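Local coordinates for protein (S)-ureidoglycine--glyoxylate transaminase (Bacillus subtilis, PDB 3ISL) that transfers the amino group of (S)-ureidoglycine to glyoxylate with the help of pyridoxal 5'-phosphate, yielding oxalurate and glycine in purine catabolism, at residues T32-Q37 with E268-L273; A304-M309 with F378-L383; L311-D316 with T325-P330. All blocks are in the same frame, centred on the assembly; numbering follows the deposited sequence.

How the contacts relate
From the N terminus, the loop between helices 24-29 and 40-56 waits more than two hundred residues, past the large seven-stranded sheet, before contact 1 closes it onto the start of helix 270-286. That helix is followed by helix 288-308, whose last turns open contact 2. Before contact 2 closes on helix 373-389, the chain makes the short loop of contact 3, which folds 311-316 back onto strand 324-328; contact 3 is thus enclosed by contact 2, while contact 1 precedes both. Contacts 2 and 3 touch through Ile306, tying helices 288-308 and 373-389 to the small two-stranded sheet of the C-terminal part. Contact 1 lies about 41 Å from contact 2, centre to centre.

Contact 1 (T32-Q37 with E268-L273); sequences TPVVGQ and EATTML
Val34 and Val35 lie against Thr270 and Thr271 in a small, buried van der Waals contact, helped by one water, where the loop after helix 24-29 passes the first turn of helix 270-286. The two segments run in nearly opposite directions, and no direct hydrogen bond joins them. Thr270 buries the largest area here: its methyl CG2, anti to the backbone N, lies 3.3 Å from Val35 O and 3.7 Å from Val34 CB, the Thr270 and Val34 side chains crossing at about a right angle. On Val34 the branch CG1 reaches on toward the next helical residue, 3.8 Å from Thr271 OG1. That hydroxyl donates to a water at 2.6 Å from Thr271 OG1, and the water in turn donates to Thr32 O at 2.7 Å, so a polar bridge flanks the methyl packing. The helix starts here, with Ala269 at the N-cap position and Leu273 N bonded to Ala269 O. In this class-V aminotransferase the region also belongs to the dimer: Val34 packs on Val20 of the second subunit, and Thr271 on Pro203 of that subunit. At the far end Gln37 and Glu268 are linked through Tyr257, whose hydroxyl is hydrogen-bonded both to Gln37 OE1 and to Glu268 N, while Gln37 NE2 is paired with Asn264 OD1. The Gln37 side chain comes within about 6 Å of a bound pyridoxal phosphate.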
loop_
_atom_site.group_PDB
_atom_site.type_symbol
_atom_site.label_atom_id
_atom_site.label_comp_id
_atom_site.label_asym_id
_atom_site.label_seq_id
_atom_site.Cartn_x
_atom_site.Cartn_y
_atom_site.Cartn_z
ATOM N N THR A 32 -12.684 11.770 -5.642
ATOM C CA THR A 32 -12.192 13.170 -5.478
ATOM C C THR A 32 -10.811 13.363 -6.150
ATOM O O THR A 32 -9.947 12.541 -5.978
ATOM C CB THR A 32 -12.053 13.489 -4.017
ATOM O OG1 THR A 32 -13.307 13.250 -3.345
ATOM C CG2 THR A 32 -11.634 14.944 -3.796
ATOM N N PRO A 33 -10.598 14.475 -6.891
ATOM C CA PRO A 33 -9.250 14.679 -7.471
ATOM C C PRO A 33 -8.157 14.768 -6.371
ATOM O O PRO A 33 -8.342 15.389 -5.315
ATOM C CB PRO A 33 -9.402 15.958 -8.305
ATOM C CG PRO A 33 -10.941 15.839 -8.844
ATOM C CD PRO A 33 -11.626 15.378 -7.478
ATOM N N VAL A 34 -7.016 14.177 -6.661
ATOM C CA VAL A 34 -5.913 14.081 -5.718
ATOM C C VAL A 34 -5.239 15.450 -5.548
ATOM O O VAL A 34 -5.378 16.318 -6.415
ATOM C CB VAL A 34 -4.853 13.085 -6.162
ATOM C CG1 VAL A 34 -5.413 11.659 -6.322
ATOM C CG2 VAL A 34 -4.224 13.528 -7.428
ATOM N N VAL A 35 -4.603 15.636 -4.391
ATOM C CA VAL A 35 -3.701 16.747 -4.111
ATOM C C VAL A 35 -2.359 16.081 -3.730
ATOM O O VAL A 35 -2.368 14.920 -3.422
ATOM C CB VAL A 35 -4.223 17.630 -2.907
ATOM C CG1 VAL A 35 -5.567 18.334 -3.235
ATOM C CG2 VAL A 35 -4.293 16.852 -1.559
ATOM N N GLY A 36 -1.241 16.812 -3.707
ATOM C CA GLY A 36 0.097 16.207 -3.418
ATOM C C GLY A 36 0.452 16.115 -1.964
ATOM O O GLY A 36 -0.297 16.666 -1.169
ATOM N N GLN A 37 1.561 15.402 -1.613
ATOM C CA GLN A 37 1.897 15.064 -0.204
ATOM C C GLN A 37 2.270 16.328 0.470
ATOM O O GLN A 37 2.064 16.446 1.631
ATOM C CB GLN A 37 3.130 14.085 -0.033
ATOM C CG GLN A 37 4.076 13.938 -1.263
ATOM C CD GLN A 37 5.509 13.336 -0.978
ATOM O OE1 GLN A 37 5.793 12.679 0.050
ATOM N NE2 GLN A 37 6.419 13.589 -1.925
ATOM N N GLU A 268 2.964 9.476 0.140
ATOM C CA GLU A 268 1.734 9.004 0.765
ATOM C C GLU A 268 0.651 8.640 -0.317
ATOM O O GLU A 268 0.638 9.248 -1.414
ATOM C CB GLU A 268 1.212 10.057 1.769
ATOM C CG GLU A 268 0.097 9.509 2.707
ATOM C CD GLU A 268 0.530 8.249 3.460
ATOM O OE1 GLU A 268 -0.363 7.455 3.962
ATOM O OE2 GLU A 268 1.766 8.048 3.545
ATOM N N ALA A 269 -0.181 7.639 -0.036
ATOM C CA ALA A 269 -1.186 7.207 -0.961
ATOM C C ALA A 269 -2.398 8.122 -0.791
ATOM O O ALA A 269 -3.172 7.969 0.204
ATOM C CB ALA A 269 -1.585 5.794 -0.688
ATOM N N THR A 270 -2.554 9.031 -1.737
ATOM C CA THR A 270 -3.536 10.116 -1.657
ATOM C C THR A 270 -4.952 9.701 -1.478
ATOM O O THR A 270 -5.577 10.078 -0.484
ATOM C CB THR A 270 -3.496 11.040 -2.858
ATOM O OG1 THR A 270 -2.122 11.309 -3.180
ATOM C CG2 THR A 270 -4.374 12.424 -2.519
ATOM N N THR A 271 -5.443 8.855 -2.383
ATOM C CA THR A 271 -6.805 8.433 -2.381
ATOM C C THR A 271 -7.093 7.512 -1.178
ATOM O O THR A 271 -8.184 7.571 -0.609
ATOM C CB THR A 271 -7.179 7.742 -3.706
ATOM O OG1 THR A 271 -7.096 8.691 -4.754
ATOM C CG2 THR A 271 -8.610 7.136 -3.605
ATOM N N MET A 272 -6.136 6.665 -0.797
ATOM C CA MET A 272 -6.349 5.743 0.335
ATOM C C MET A 272 -6.451 6.517 1.653
ATOM O O MET A 272 -7.140 6.104 2.554
ATOM C CB MET A 272 -5.247 4.662 0.441
ATOM C CG MET A 272 -5.436 3.532 -0.608
ATOM S SD MET A 272 -7.081 2.726 -0.534
ATOM C CE MET A 272 -7.230 2.210 1.201
ATOM N N LEU A 273 -5.741 7.630 1.728
ATOM C CA LEU A 273 -5.849 8.560 2.863
ATOM C C LEU A 273 -7.197 9.275 2.931
ATOM O O LEU A 273 -7.762 9.381 4.021
ATOM C CB LEU A 273 -4.708 9.622 2.823
ATOM C CG LEU A 273 -4.710 10.497 4.109
ATOM C CD1 LEU A 273 -4.462 9.656 5.318
ATOM C CD2 LEU A 273 -3.745 11.673 4.094
HETATM O O HOH W 1 -9.227 10.104 -5.029
#

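Contact 2 (A304-M309 with F378-L383); sequences AGIKAM and FVLAGL
Leu380 fits against the bare backbone of Gly305, while Ile306 and Met309 reach across to Leu383, joining the last turns of helix 288-308 to helix 373-389 through apolar packing, with no hydrogen bond between them. The segment axes run almost parallel, 18° apart and 10.4 Å from each other at closest approach. The two methyls of Leu380 divide the work. CD1 lies over the glycine, 4.0 Å from Gly305 CA, where a side chain at position 305 would collide with it; CD2 sits 3.8 Å from Gly305 C and 3.7 Å from Ile306 CD1. Ile306 sets out to the side of the partner helix, but its end turns toward that helix: CG1 stands anti to the carbonyl carbon, and the second turn of the chain (chi2 -56°) brings CD1 over to the partner. There the methyl touches two leucines at once, since Leu383 CD2 is 3.9 Å from Ile306 CD1, with Ile306 crossing Leu380 obliquely and Leu383 at about a right angle. Both helices belong to the C-terminal part of this fold-type I aminotransferase, and Ile306 also packs on Val327 of the two-stranded antiparallel sheet. Helix 398-408 adds a third partner, with Ala399 touching Met309 and Ala403 touching Leu380. One turn further along, Met309 reaches across to the other helix with an outstretched chain: CG is anti to the backbone N (chi1 -161°) and the chain stays extended beyond it, carrying the terminal methyl over. Met309 CE lies 3.9 Å from Leu383 CG and 3.5 Å from Leu383 O, meeting backbone as well as side chain. Leu383 in turn packs on Val338 of helix 335-346.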
loop_
_atom_site.group_PDB
_atom_site.type_symbol
_atom_site.label_atom_id
_atom_site.label_comp_id
_atom_site.label_asym_id
_atom_site.label_seq_id
_atom_site.Cartn_x
_atom_site.Cartn_y
_atom_site.Cartn_z
ATOM N N ALA A 304 -29.099 -16.314 16.487
ATOM C CA ALA A 304 -30.437 -16.959 16.654
ATOM C C ALA A 304 -30.857 -17.534 15.290
ATOM O O ALA A 304 -31.400 -18.611 15.251
ATOM C CB ALA A 304 -31.510 -16.005 17.252
ATOM N N GLY A 305 -30.505 -16.885 14.165
ATOM C CA GLY A 305 -30.864 -17.491 12.887
ATOM C C GLY A 305 -30.148 -18.809 12.617
ATOM O O GLY A 305 -30.792 -19.829 12.181
ATOM N N ILE A 306 -28.835 -18.839 12.878
ATOM C CA ILE A 306 -28.008 -20.039 12.613
ATOM C C ILE A 306 -28.515 -21.183 13.480
ATOM O O ILE A 306 -28.612 -22.337 13.037
ATOM C CB ILE A 306 -26.517 -19.773 12.924
ATOM C CG1 ILE A 306 -25.887 -18.824 11.866
ATOM C CG2 ILE A 306 -25.727 -21.085 13.101
ATOM C CD1 ILE A 306 -26.013 -19.328 10.329
ATOM N N LYS A 307 -28.845 -20.856 14.726
ATOM C CA LYS A 307 -29.352 -21.867 15.695
ATOM C C LYS A 307 -30.687 -22.487 15.312
ATOM O O LYS A 307 -30.875 -23.718 15.389
ATOM C CB LYS A 307 -29.470 -21.270 17.095
ATOM C CG LYS A 307 -29.893 -22.354 18.148
ATOM C CD LYS A 307 -30.460 -21.729 19.417
ATOM C CE LYS A 307 -29.367 -21.565 20.461
ATOM N NZ LYS A 307 -29.946 -22.032 21.791
ATOM N N ALA A 308 -31.638 -21.629 14.950
ATOM C CA ALA A 308 -32.987 -22.017 14.605
ATOM C C ALA A 308 -32.931 -22.829 13.315
ATOM O O ALA A 308 -33.762 -23.720 13.067
ATOM C CB ALA A 308 -33.827 -20.776 14.440
ATOM N N MET A 309 -31.921 -22.540 12.509
ATOM C CA MET A 309 -31.653 -23.341 11.328
ATOM C C MET A 309 -31.136 -24.767 11.666
ATOM O O MET A 309 -31.024 -25.606 10.770
ATOM C CB MET A 309 -30.675 -22.618 10.422
ATOM C CG MET A 309 -30.653 -23.113 9.004
ATOM S SD MET A 309 -29.609 -22.020 8.067
ATOM C CE MET A 309 -28.900 -22.971 6.779
ATOM N N PHE A 378 -30.148 -11.567 4.596
ATOM C CA PHE A 378 -29.895 -12.208 3.297
ATOM C C PHE A 378 -28.939 -13.386 3.407
ATOM O O PHE A 378 -29.100 -14.390 2.702
ATOM C CB PHE A 378 -29.382 -11.158 2.295
ATOM C CG PHE A 378 -29.361 -11.600 0.812
ATOM C CD1 PHE A 378 -30.240 -12.561 0.288
ATOM C CD2 PHE A 378 -28.464 -10.967 -0.095
ATOM C CE1 PHE A 378 -30.186 -12.898 -1.104
ATOM C CE2 PHE A 378 -28.435 -11.306 -1.483
ATOM C CZ PHE A 378 -29.288 -12.263 -1.960
ATOM N N VAL A 379 -27.938 -13.282 4.273
ATOM C CA VAL A 379 -26.984 -14.362 4.387
ATOM C C VAL A 379 -27.684 -15.609 4.968
ATOM O O VAL A 379 -27.381 -16.760 4.563
ATOM C CB VAL A 379 -25.700 -13.970 5.192
ATOM C CG1 VAL A 379 -26.008 -13.963 6.705
ATOM C CG2 VAL A 379 -24.535 -14.969 4.876
ATOM N N LEU A 380 -28.628 -15.404 5.895
ATOM C CA LEU A 380 -29.369 -16.580 6.468
ATOM C C LEU A 380 -30.315 -17.148 5.403
ATOM O O LEU A 380 -30.454 -18.378 5.268
ATOM C CB LEU A 380 -30.173 -16.223 7.723
ATOM C CG LEU A 380 -29.359 -15.745 8.926
ATOM C CD1 LEU A 380 -30.287 -14.991 9.841
ATOM C CD2 LEU A 380 -28.763 -16.961 9.631
ATOM N N ALA A 381 -30.968 -16.270 4.650
ATOM C CA ALA A 381 -31.890 -16.764 3.615
ATOM C C ALA A 381 -31.105 -17.570 2.557
ATOM O O ALA A 381 -31.483 -18.659 2.227
ATOM C CB ALA A 381 -32.635 -15.634 2.983
ATOM N N GLY A 382 -29.995 -17.015 2.076
ATOM C CA GLY A 382 -29.169 -17.675 1.094
ATOM C C GLY A 382 -28.597 -18.980 1.608
ATOM O O GLY A 382 -28.621 -20.017 0.885
ATOM N N LEU A 383 -28.070 -18.954 2.827
ATOM C CA LEU A 383 -27.435 -20.147 3.356
ATOM C C LEU A 383 -28.503 -21.216 3.618
ATOM O O LEU A 383 -28.246 -22.383 3.358
ATOM C CB LEU A 383 -26.588 -19.877 4.605
ATOM C CG LEU A 383 -25.874 -21.063 5.306
ATOM C CD1 LEU A 383 -24.624 -21.551 4.592
ATOM C CD2 LEU A 383 -25.495 -20.578 6.719
#

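Contact 3 (L311-D316 with T325-P330); sequences LRLFGD and TCVEIP
Glu328 and Phe314 meet beside a short bridge in which the loop 311-316 lies against strand 324-328. From the strand, Glu328 CB sits 3.4 Å from Arg312 O, whose carbonyl accepts the Glu328 N-H at 2.8 Å from N to O in a nearly straight bond. Next, CG comes 3.8 Å from Phe314 N. An extended chain beyond CG carries CD to Leu313 O and then parts the carboxylate: OE1 comes 3.6 Å from Phe314 CA and near the plane of its ring at the edge, while OE2 stops 3.6 Å from Arg312 CB, its charge not in contact with the guanidinium. Cutting this side chain back to an alanine would probably open a gap beside Arg312 O and Leu313 O and take one neighbour from the edge of the Phe314 ring. Leu313 and Val327 form a non-hydrogen-bonded pair of antiparallel type, a single bridge flanked by the Arg312 bond and by Phe314 N to Cys326 O, whose donor stands 35° out of the carbonyl plane. The opposite edge of strand 324-328 pairs with 361-365, so the loop adds to this two-stranded sheet by one bridge. On the face turned to helix 288-308, Leu311 CD1 packs 3.7 Å from Val327 CG1, and Leu313 CD2 rests 3.5 Å from Thr325 CG2. A water bridges Arg312 N and Glu328 O.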
loop_
_atom_site.group_PDB
_atom_site.type_symbol
_atom_site.label_atom_id
_atom_site.label_comp_id
_atom_site.label_asym_id
_atom_site.label_seq_id
_atom_site.Cartn_x
_atom_site.Cartn_y
_atom_site.Cartn_z
ATOM N N LEU A 311 -28.130 -25.475 13.003
ATOM C CA LEU A 311 -26.665 -25.522 12.903
ATOM C C LEU A 311 -25.976 -25.250 14.253
ATOM O O LEU A 311 -26.548 -24.633 15.139
ATOM C CB LEU A 311 -26.131 -24.547 11.808
ATOM C CG LEU A 311 -26.569 -24.829 10.358
ATOM C CD1 LEU A 311 -26.277 -23.679 9.443
ATOM C CD2 LEU A 311 -25.956 -26.067 9.793
ATOM N N ARG A 312 -24.738 -25.696 14.395
ATOM C CA ARG A 312 -23.969 -25.456 15.632
ATOM C C ARG A 312 -22.773 -24.525 15.402
ATOM O O ARG A 312 -22.183 -24.519 14.315
ATOM C CB ARG A 312 -23.460 -26.768 16.222
ATOM C CG ARG A 312 -24.283 -28.013 15.839
ATOM C CD ARG A 312 -24.447 -28.955 16.991
ATOM N NE ARG A 312 -25.776 -28.771 17.570
ATOM C CZ ARG A 312 -26.149 -29.168 18.787
ATOM N NH1 ARG A 312 -25.301 -29.808 19.605
ATOM N NH2 ARG A 312 -27.393 -28.924 19.186
ATOM N N LEU A 313 -22.401 -23.756 16.414
ATOM C CA LEU A 313 -21.178 -22.955 16.331
ATOM C C LEU A 313 -19.950 -23.749 16.803
ATOM O O LEU A 313 -20.034 -24.541 17.732
ATOM C CB LEU A 313 -21.337 -21.660 17.141
ATOM C CG LEU A 313 -22.513 -20.763 16.703
ATOM C CD1 LEU A 313 -22.512 -19.431 17.490
ATOM C CD2 LEU A 313 -22.481 -20.503 15.201
ATOM N N PHE A 314 -18.821 -23.535 16.140
ATOM C CA PHE A 314 -17.529 -23.993 16.622
ATOM C C PHE A 314 -17.016 -23.099 17.748
ATOM O O PHE A 314 -17.258 -21.863 17.755
ATOM C CB PHE A 314 -16.529 -23.938 15.461
ATOM C CG PHE A 314 -15.073 -24.109 15.860
ATOM C CD1 PHE A 314 -14.573 -25.359 16.177
ATOM C CD2 PHE A 314 -14.213 -23.017 15.879
ATOM C CE1 PHE A 314 -13.201 -25.535 16.545
ATOM C CE2 PHE A 314 -12.848 -23.170 16.219
ATOM C CZ PHE A 314 -12.341 -24.409 16.556
ATOM N N GLY A 315 -16.304 -23.718 18.697
ATOM C CA GLY A 315 -15.383 -22.931 19.507
ATOM C C GLY A 315 -15.890 -22.582 20.891
ATOM O O GLY A 315 -17.084 -22.782 21.190
ATOM N N ASP A 316 -14.962 -22.087 21.729
ATOM C CA ASP A 316 -15.207 -21.764 23.142
ATOM C C ASP A 316 -16.118 -20.538 23.173
ATOM O O ASP A 316 -15.698 -19.440 22.784
ATOM C CB ASP A 316 -13.879 -21.424 23.827
ATOM C CG ASP A 316 -13.932 -21.521 25.335
ATOM O OD1 ASP A 316 -14.797 -20.887 25.993
ATOM O OD2 ASP A 316 -13.053 -22.228 25.879
ATOM N N THR A 325 -18.457 -15.435 13.229
ATOM C CA THR A 325 -19.281 -16.506 13.728
ATOM C C THR A 325 -18.916 -17.743 12.938
ATOM O O THR A 325 -18.994 -17.728 11.705
ATOM C CB THR A 325 -20.759 -16.118 13.506
ATOM O OG1 THR A 325 -21.010 -15.066 14.412
ATOM C CG2 THR A 325 -21.747 -17.334 13.845
ATOM N N CYS A 326 -18.431 -18.761 13.633
ATOM C CA CYS A 326 -17.879 -19.964 13.005
ATOM C C CYS A 326 -18.962 -21.025 13.060
ATOM O O CYS A 326 -19.329 -21.489 14.152
ATOM C CB CYS A 326 -16.618 -20.467 13.767
ATOM S SG CYS A 326 -15.307 -19.263 13.854
ATOM N N VAL A 327 -19.468 -21.404 11.887
ATOM C CA VAL A 327 -20.589 -22.317 11.802
ATOM C C VAL A 327 -20.043 -23.666 11.396
ATOM O O VAL A 327 -19.305 -23.757 10.414
ATOM C CB VAL A 327 -21.633 -21.840 10.779
ATOM C CG1 VAL A 327 -22.857 -22.838 10.673
ATOM C CG2 VAL A 327 -22.089 -20.403 11.100
ATOM N N GLU A 328 -20.433 -24.713 12.135
ATOM C CA GLU A 328 -19.965 -26.072 11.876
ATOM C C GLU A 328 -20.641 -26.601 10.619
ATOM O O GLU A 328 -21.878 -26.546 10.499
ATOM C CB GLU A 328 -20.178 -27.003 13.113
ATOM C CG GLU A 328 -19.070 -26.822 14.186
ATOM C CD GLU A 328 -19.254 -27.608 15.502
ATOM O OE1 GLU A 328 -18.318 -27.524 16.351
ATOM O OE2 GLU A 328 -20.297 -28.300 15.688
ATOM N N ILE A 329 -19.815 -27.079 9.682
ATOM C CA ILE A 329 -20.277 -27.775 8.490
ATOM C C ILE A 329 -20.781 -29.167 8.888
ATOM O O ILE A 329 -20.044 -30.004 9.388
ATOM C CB ILE A 329 -19.165 -27.870 7.396
ATOM C CG1 ILE A 329 -18.695 -26.447 6.996
ATOM C CG2 ILE A 329 -19.653 -28.700 6.168
ATOM C CD1 ILE A 329 -17.340 -26.397 6.255
ATOM N N PRO A 330 -22.058 -29.417 8.670
ATOM C CA PRO A 330 -22.636 -30.745 9.041
ATOM C C PRO A 330 -22.008 -31.897 8.245
ATOM O O PRO A 330 -21.592 -31.706 7.090
ATOM C CB PRO A 330 -24.105 -30.599 8.679
ATOM C CG PRO A 330 -24.319 -29.076 8.340
ATOM C CD PRO A 330 -22.995 -28.536 7.950
HETATM O O HOH W 2 -23.845 -27.248 12.377
#